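Local coordinates for F-BAR domain only protein 1 (Danio rerio, PDB 5JP2) that may act in an early step of clathrin-mediated endocytosis, may regulate Bmp signalling through receptor uptake, and binds an Eps15 peptide through its mu homology domain, at residues T177-L183 / S242-V248; L207-L211 / T225-S229. All blocks are in the same frame, centred on the assembly; numbering follows the deposited sequence.

Interaction 1. Residues T177-L183 / S242-V248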
ATOM      1  N   THR B 177      -4.630  -4.216   9.942  1.00 28.53           N
ATOM      2  CA  THR B 177      -4.718  -5.614  10.324  1.00 23.81           C
ATOM      3  C   THR B 177      -3.353  -6.272  10.173  1.00 31.37           C
ATOM      4  O   THR B 177      -2.405  -5.665   9.702  1.00 31.58           O
ATOM      5  CB  THR B 177      -5.790  -6.339   9.497  1.00 33.14           C
ATOM      6  OG1 THR B 177      -5.376  -6.449   8.134  1.00 45.16           O
ATOM      7  CG2 THR B 177      -7.078  -5.561   9.530  1.00 32.08           C
ATOM      8  N   SER B 178      -3.272  -7.539  10.569  1.00 34.52           N
ATOM      9  CA  SER B 178      -2.012  -8.283  10.622  1.00 26.83           C
ATOM     10  C   SER B 178      -0.904  -7.473  11.302  1.00 30.10           C
ATOM     11  O   SER B 178       0.240  -7.442  10.857  1.00 34.26           O
ATOM     12  CB  SER B 178      -1.589  -8.722   9.222  1.00 35.88           C
ATOM     13  OG  SER B 178      -2.441  -9.734   8.733  1.00 41.30           O
ATOM     14  N   VAL B 179      -1.249  -6.831  12.408  1.00 29.95           N
ATOM     15  CA  VAL B 179      -0.342  -5.925  13.091  1.00 21.69           C
ATOM     16  C   VAL B 179       0.648  -6.718  13.932  1.00 24.03           C
ATOM     17  O   VAL B 179       0.257  -7.528  14.771  1.00 40.43           O
ATOM     18  CB  VAL B 179      -1.112  -4.920  13.954  1.00 26.75           C
ATOM     19  CG1 VAL B 179      -0.147  -3.913  14.560  1.00 24.11           C
ATOM     20  CG2 VAL B 179      -2.160  -4.216  13.126  1.00 26.96           C
ATOM     21  N   GLN B 180       1.932  -6.480  13.700  1.00 32.49           N
ATOM     22  CA  GLN B 180       3.021  -7.107  14.426  1.00 27.20           C
ATOM     23  C   GLN B 180       4.048  -6.058  14.827  1.00 24.05           C
ATOM     24  O   GLN B 180       4.273  -5.088  14.114  1.00 32.53           O
ATOM     25  CB  GLN B 180       3.723  -8.162  13.581  1.00 34.56           C
ATOM     26  CG  GLN B 180       2.934  -9.392  13.284  1.00 33.39           C
ATOM     27  CD  GLN B 180       3.762 -10.414  12.551  1.00 39.64           C
ATOM     28  OE1 GLN B 180       4.898 -10.147  12.185  1.00 53.24           O
ATOM     29  NE2 GLN B 180       3.206 -11.594  12.338  1.00 44.62           N
ATOM     30  N   VAL B 181       4.713  -6.290  15.946  1.00 29.30           N
ATOM     31  CA  VAL B 181       5.799  -5.437  16.396  1.00 32.30           C
ATOM     32  C   VAL B 181       6.995  -6.329  16.647  1.00 29.17           C
ATOM     33  O   VAL B 181       6.891  -7.318  17.373  1.00 36.13           O
ATOM     34  CB  VAL B 181       5.443  -4.643  17.661  1.00 25.27           C
ATOM     35  CG1 VAL B 181       6.639  -3.784  18.111  1.00 21.88           C
ATOM     36  CG2 VAL B 181       4.249  -3.785  17.398  1.00 24.51           C
ATOM     37  N   LEU B 182       8.124  -5.969  16.056  1.00 28.43           N
ATOM     38  CA  LEU B 182       9.325  -6.786  16.068  1.00 23.97           C
ATOM     39  C   LEU B 182      10.455  -6.012  16.719  1.00 31.20           C
ATOM     40  O   LEU B 182      10.778  -4.899  16.294  1.00 38.80           O
ATOM     41  CB  LEU B 182       9.709  -7.193  14.650  1.00 37.43           C
ATOM     42  CG  LEU B 182       8.600  -7.907  13.883  1.00 38.74           C
ATOM     43  CD1 LEU B 182       8.839  -7.846  12.404  1.00 53.73           C
ATOM     44  CD2 LEU B 182       8.546  -9.324  14.333  1.00 46.10           C
ATOM     45  N   LEU B 183      11.034  -6.588  17.755  1.00 29.78           N
ATOM     46  CA  LEU B 183      12.225  -6.047  18.402  1.00 30.42           C
ATOM     47  C   LEU B 183      13.334  -7.082  18.286  1.00 39.91           C
ATOM     48  O   LEU B 183      13.236  -8.156  18.902  1.00 42.82           O
ATOM     49  CB  LEU B 183      11.945  -5.708  19.862  1.00 27.66           C
ATOM     50  CG  LEU B 183      13.129  -5.318  20.734  1.00 32.29           C
ATOM     51  CD1 LEU B 183      13.794  -4.050  20.238  1.00 36.46           C
ATOM     52  CD2 LEU B 183      12.652  -5.142  22.134  1.00 44.83           C
ATOM     53  N   SER B 242      16.172  -0.867  17.452  1.00 57.63           N
ATOM     54  CA  SER B 242      15.057  -0.300  16.712  1.00 43.77           C
ATOM     55  C   SER B 242      13.927  -1.309  16.650  1.00 34.78           C
ATOM     56  O   SER B 242      14.165  -2.509  16.529  1.00 38.18           O
ATOM     57  CB  SER B 242      15.466   0.060  15.295  1.00 38.73           C
ATOM     58  OG  SER B 242      16.277   1.212  15.265  1.00 66.74           O
ATOM     59  N   LEU B 243      12.700  -0.826  16.717  1.00 28.58           N
ATOM     60  CA  LEU B 243      11.539  -1.688  16.589  1.00 26.75           C
ATOM     61  C   LEU B 243      10.936  -1.548  15.197  1.00 27.91           C
ATOM     62  O   LEU B 243      10.877  -0.450  14.644  1.00 31.04           O
ATOM     63  CB  LEU B 243      10.486  -1.339  17.637  1.00 34.27           C
ATOM     64  CG  LEU B 243      10.897  -1.497  19.099  1.00 32.19           C
ATOM     65  CD1 LEU B 243      11.175  -0.142  19.692  1.00 41.42           C
ATOM     66  CD2 LEU B 243       9.836  -2.198  19.862  1.00 25.67           C
ATOM     67  N   ALA B 244      10.496  -2.665  14.638  1.00 33.63           N
ATOM     68  CA  ALA B 244       9.809  -2.697  13.359  1.00 30.78           C
ATOM     69  C   ALA B 244       8.348  -3.062  13.569  1.00 30.12           C
ATOM     70  O   ALA B 244       8.029  -3.937  14.379  1.00 28.02           O
ATOM     71  CB  ALA B 244      10.467  -3.689  12.406  1.00 26.39           C
ATOM     72  N   VAL B 245       7.469  -2.365  12.850  1.00 33.45           N
ATOM     73  CA  VAL B 245       6.035  -2.613  12.861  1.00 17.23           C
ATOM     74  C   VAL B 245       5.577  -3.027  11.472  1.00 24.11           C
ATOM     75  O   VAL B 245       5.989  -2.448  10.464  1.00 32.70           O
ATOM     76  CB  VAL B 245       5.250  -1.381  13.337  1.00 22.31           C
ATOM     77  CG1 VAL B 245       3.782  -1.711  13.459  1.00 30.66           C
ATOM     78  CG2 VAL B 245       5.786  -0.916  14.661  1.00 29.30           C
ATOM     79  N   GLN B 246       4.686  -4.006  11.434  1.00 31.89           N
ATOM     80  CA  GLN B 246       4.110  -4.516  10.205  1.00 22.86           C
ATOM     81  C   GLN B 246       2.600  -4.433  10.293  1.00 28.44           C
ATOM     82  O   GLN B 246       2.020  -4.727  11.335  1.00 31.47           O
ATOM     83  CB  GLN B 246       4.555  -5.949   9.960  1.00 28.76           C
ATOM     84  CG  GLN B 246       6.061  -6.058   9.916  1.00 40.27           C
ATOM     85  CD  GLN B 246       6.524  -7.449   9.649  1.00 37.41           C
ATOM     86  OE1 GLN B 246       5.982  -8.403  10.185  1.00 42.11           O
ATOM     87  NE2 GLN B 246       7.569  -7.575   8.858  1.00 56.17           N
ATOM     88  N   PHE B 247       1.969  -4.028   9.204  1.00 30.31           N
ATOM     89  CA  PHE B 247       0.519  -4.045   9.137  1.00 30.53           C
ATOM     90  C   PHE B 247       0.089  -3.962   7.685  1.00 28.83           C
ATOM     91  O   PHE B 247       0.898  -3.742   6.784  1.00 38.74           O
ATOM     92  CB  PHE B 247      -0.099  -2.919   9.978  1.00 21.26           C
ATOM     93  CG  PHE B 247       0.336  -1.531   9.592  1.00 31.96           C
ATOM     94  CD1 PHE B 247      -0.151  -0.914   8.439  1.00 26.78           C
ATOM     95  CD2 PHE B 247       1.189  -0.815  10.420  1.00 27.78           C
ATOM     96  CE1 PHE B 247       0.244   0.363   8.098  1.00 17.72           C
ATOM     97  CE2 PHE B 247       1.581   0.468  10.094  1.00 20.18           C
ATOM     98  CZ  PHE B 247       1.094   1.060   8.926  1.00 24.03           C
ATOM     99  N   VAL B 248      -1.223  -4.081   7.482  1.00 31.99           N
ATOM    100  CA  VAL B 248      -1.849  -4.214   6.179  1.00 25.68           C
ATOM    101  C   VAL B 248      -3.168  -3.473   6.282  1.00 28.24           C
ATOM    102  O   VAL B 248      -3.701  -3.270   7.368  1.00 35.04           O
ATOM    103  CB  VAL B 248      -2.058  -5.707   5.797  1.00 44.99           C
ATOM    104  CG1 VAL B 248      -2.991  -5.877   4.632  1.00 62.96           C
ATOM    105  CG2 VAL B 248      -0.748  -6.361   5.481  1.00 33.02           C
TER
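Leu-182 and Ala-244 form a hydrogen-bonded antiparallel pair in the large sheet of the mu homology domain, with Leu-182 N 2.6 Å from Ala-244 O and Ala-244 N 2.8 Å from Leu-182 O. Paired backbone hydrogen bonds recur at Gln-180 with Gln-246 and at Thr-177 with Val-248, and the short strand axes stand at 162°. The register slips by one residue between the last two pairs, which defines a beta bulge; there Ser-178 takes a left-handed backbone conformation and the chain turns a corner.

The side chain of Leu-182 shows how the partly exposed face is filled. Its CB and CG pass beyond the carbonyl oxygen of Ala-244, at 3.7 Å and 4.0 Å from Ala-244 O. With CG beside the backbone N (chi1 -55°), CD1 reaches diagonally past Ala-244 to CD of Gln-246 at 3.6 Å, while CD2 turns to Leu-208 on the next strand. With an alanine in place of Gln-246, CD1 of Leu-182 would probably lose the cover of CG and the amide group, opening a gap beside it.

On the buried face, Val-181 CG1 meets Leu-243 CD2 at 4.0 Å, and Val-179 CG2 meets Phe-247 CB, also at 4.0 Å. Leu-243, Val-245 and Phe-247 go on to pack against strand 145-154. Val-248 touches an aromatic side chain of the bound peptide. Gln-246 O serves twice: besides accepting from Gln-180 N, it receives a CA-H...O contact from Val-179 CA at 3.2 Å.

Interaction 2. Residues L207-L211 / T225-S229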
ATOM      1  N   LEU B 207      12.072 -10.425  19.137  1.00 33.82           N
ATOM      2  CA  LEU B 207      10.842 -10.497  19.910  1.00 31.00           C
ATOM      3  C   LEU B 207       9.643 -10.127  19.046  1.00 34.68           C
ATOM      4  O   LEU B 207       9.694  -9.171  18.269  1.00 44.54           O
ATOM      5  CB  LEU B 207      10.908  -9.545  21.092  1.00 33.32           C
ATOM      6  CG  LEU B 207      11.680 -10.002  22.303  1.00 37.57           C
ATOM      7  CD1 LEU B 207      11.648  -8.898  23.322  1.00 53.72           C
ATOM      8  CD2 LEU B 207      11.027 -11.238  22.835  1.00 35.76           C
ATOM      9  N   LEU B 208       8.566 -10.895  19.173  1.00 35.36           N
ATOM     10  CA  LEU B 208       7.364 -10.710  18.373  1.00 28.38           C
ATOM     11  C   LEU B 208       6.153 -10.446  19.248  1.00 35.28           C
ATOM     12  O   LEU B 208       5.785 -11.282  20.074  1.00 41.75           O
ATOM     13  CB  LEU B 208       7.089 -11.935  17.511  1.00 33.30           C
ATOM     14  CG  LEU B 208       5.758 -11.912  16.756  1.00 46.09           C
ATOM     15  CD1 LEU B 208       5.670 -10.780  15.751  1.00 47.49           C
ATOM     16  CD2 LEU B 208       5.513 -13.236  16.071  1.00 42.55           C
ATOM     17  N   TRP B 209       5.537  -9.286  19.064  1.00 48.90           N
ATOM     18  CA  TRP B 209       4.210  -9.003  19.587  1.00 27.76           C
ATOM     19  C   TRP B 209       3.206  -9.068  18.446  1.00 31.67           C
ATOM     20  O   TRP B 209       3.428  -8.477  17.389  1.00 41.40           O
ATOM     21  CB  TRP B 209       4.140  -7.631  20.240  1.00 38.23           C
ATOM     22  CG  TRP B 209       4.838  -7.522  21.546  1.00 30.47           C
ATOM     23  CD1 TRP B 209       4.336  -7.812  22.773  1.00 27.31           C
ATOM     24  CD2 TRP B 209       6.161  -7.043  21.758  1.00 34.84           C
ATOM     25  NE1 TRP B 209       5.268  -7.554  23.736  1.00 39.60           N
ATOM     26  CE2 TRP B 209       6.401  -7.080  23.138  1.00 35.86           C
ATOM     27  CE3 TRP B 209       7.172  -6.600  20.909  1.00 32.21           C
ATOM     28  CZ2 TRP B 209       7.607  -6.692  23.690  1.00 38.86           C
ATOM     29  CZ3 TRP B 209       8.358  -6.201  21.457  1.00 28.17           C
ATOM     30  CH2 TRP B 209       8.571  -6.250  22.836  1.00 35.43           C
ATOM     31  N   LYS B 210       2.095  -9.750  18.671  1.00 32.53           N
ATOM     32  CA  LYS B 210       0.959  -9.713  17.766  1.00 33.23           C
ATOM     33  C   LYS B 210      -0.101  -8.828  18.392  1.00 34.50           C
ATOM     34  O   LYS B 210      -0.548  -9.092  19.509  1.00 38.89           O
ATOM     35  CB  LYS B 210       0.389 -11.108  17.518  1.00 42.66           C
ATOM     36  CG  LYS B 210       1.288 -12.058  16.777  1.00 51.22           C
ATOM     37  CD  LYS B 210       0.523 -13.316  16.425  1.00 59.97           C
ATOM     38  CE  LYS B 210       1.364 -14.288  15.635  1.00 67.84           C
ATOM     39  NZ  LYS B 210       0.597 -15.522  15.318  1.00113.65           N
ATOM     40  N   LEU B 211      -0.535  -7.816  17.662  1.00 34.46           N
ATOM     41  CA  LEU B 211      -1.466  -6.835  18.175  1.00 32.41           C
ATOM     42  C   LEU B 211      -2.836  -7.053  17.560  1.00 32.25           C
ATOM     43  O   LEU B 211      -2.960  -7.565  16.450  1.00 33.25           O
ATOM     44  CB  LEU B 211      -0.995  -5.418  17.858  1.00 37.53           C
ATOM     45  CG  LEU B 211       0.335  -4.977  18.445  1.00 28.79           C
ATOM     46  CD1 LEU B 211       0.597  -3.557  18.087  1.00 37.78           C
ATOM     47  CD2 LEU B 211       0.287  -5.118  19.932  1.00 45.84           C
ATOM     48  N   THR B 225       0.562   0.575  24.290  1.00 39.22           N
ATOM     49  CA  THR B 225       1.944   0.650  24.728  1.00 40.79           C
ATOM     50  C   THR B 225       2.431  -0.764  24.991  1.00 27.56           C
ATOM     51  O   THR B 225       1.632  -1.660  25.240  1.00 33.41           O
ATOM     52  CB  THR B 225       2.086   1.507  25.978  1.00 35.30           C
ATOM     53  OG1 THR B 225       3.455   1.541  26.366  1.00 42.48           O
ATOM     54  CG2 THR B 225       1.295   0.905  27.098  1.00 53.96           C
ATOM     55  N   LEU B 226       3.736  -0.976  24.871  1.00 33.70           N
ATOM     56  CA  LEU B 226       4.322  -2.275  25.175  1.00 27.70           C
ATOM     57  C   LEU B 226       5.796  -2.085  25.506  1.00 31.96           C
ATOM     58  O   LEU B 226       6.407  -1.088  25.122  1.00 36.55           O
ATOM     59  CB  LEU B 226       4.151  -3.254  24.010  1.00 39.10           C
ATOM     60  CG  LEU B 226       4.711  -2.876  22.637  1.00 30.97           C
ATOM     61  CD1 LEU B 226       6.172  -3.242  22.505  1.00 31.26           C
ATOM     62  CD2 LEU B 226       3.913  -3.496  21.505  1.00 26.64           C
ATOM     63  N   CYS B 227       6.371  -3.058  26.210  1.00 30.76           N
ATOM     64  CA  CYS B 227       7.749  -2.901  26.651  1.00 38.78           C
ATOM     65  C   CYS B 227       8.379  -4.250  26.946  1.00 37.70           C
ATOM     66  O   CYS B 227       7.696  -5.252  27.162  1.00 38.74           O
ATOM     67  CB  CYS B 227       7.841  -2.029  27.890  1.00 52.80           C
ATOM     68  SG  CYS B 227       7.079  -2.803  29.252  1.00 54.43           S
ATOM     69  N   ALA B 228       9.704  -4.246  26.980  1.00 36.24           N
ATOM     70  CA  ALA B 228      10.467  -5.444  27.273  1.00 40.82           C
ATOM     71  C   ALA B 228      11.775  -5.043  27.928  1.00 40.34           C
ATOM     72  O   ALA B 228      12.265  -3.934  27.723  1.00 40.51           O
ATOM     73  CB  ALA B 228      10.741  -6.254  26.009  1.00 43.43           C
ATOM     74  N   SER B 229      12.333  -5.962  28.713  1.00 43.54           N
ATOM     75  CA  SER B 229      13.604  -5.760  29.389  1.00 51.90           C
ATOM     76  C   SER B 229      14.360  -7.074  29.426  1.00 48.64           C
ATOM     77  O   SER B 229      13.761  -8.147  29.395  1.00 50.24           O
ATOM     78  CB  SER B 229      13.418  -5.256  30.810  1.00 52.06           C
ATOM     79  OG  SER B 229      12.675  -6.204  31.543  1.00 58.59           O
TER
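Trp-209 presents a face of its indole to Leu-226 and an edge to Ala-228, so one flat group meets two neighbours in different ways. The CH-pi geometry is nearly ideal: Leu-226 CD1 stands 3.6 Å from the centroid of the six-membered ring of Trp-209 and only 2° off its normal. It is therefore centred over the benzene part of the indole, while Leu-226 CD2 lies beside the attachment end of the indole, 4.1 Å from Trp-209 CG. The first torsion of Leu-226 (chi1 57°) sets CG between the backbone N and the carbonyl carbon, which turns the branch toward the indole and brings CD1 above it.

Ala-228 comes from another direction. Its CB lies in the ring plane, 3.8 Å from Trp-209 CH2, and so abuts the rim. The same methyl is met by Leu-207 CD1 at 3.9 Å, which leaves Ala-228 CB between the tryptophan edge and the leucine tip. A longer contact, 4.3 Å between Leu-211 CD2 and Leu-226 CD2, extends the apolar layer at the other end, where Tyr-164 packs on both leucines. Rotation of the indole is further restrained by a hydrogen bond from Trp-209 NE1 to Pro-196 O, which satisfies the buried N-H.

The backbones do not pair here. The axes of strands 207-210 and 225-229 come no nearer than 10.0 Å, the space between being taken up by inward-pointing side chains, and they run roughly antiparallel at 158°. Such a spacing is characteristic of two sheets packed face to face, as in a beta sandwich: the large mixed sheet on one side, the four-stranded antiparallel sheet holding strand 223-231 on the other.

The centres of the two interactions are about 10 Å apart, and their common ground is the mixed sheet, where strand 179-184 has strand 242-250 on one side and strand 206-210 on the other. Interaction 1 joins neighbours within that sheet; interaction 2 links it to the facing four-stranded one. Along the chain, 207-211 and 225-229 fall between 177-183 and 242-248, so interaction 2 is nested inside the loop closed by interaction 1. The two interactions touch directly through the probable hydrogen bond of 2.9 Å between Val-181 N and Trp-209 O. Lateral pairing and face-to-face packing thus meet in one part of the mu homology domain.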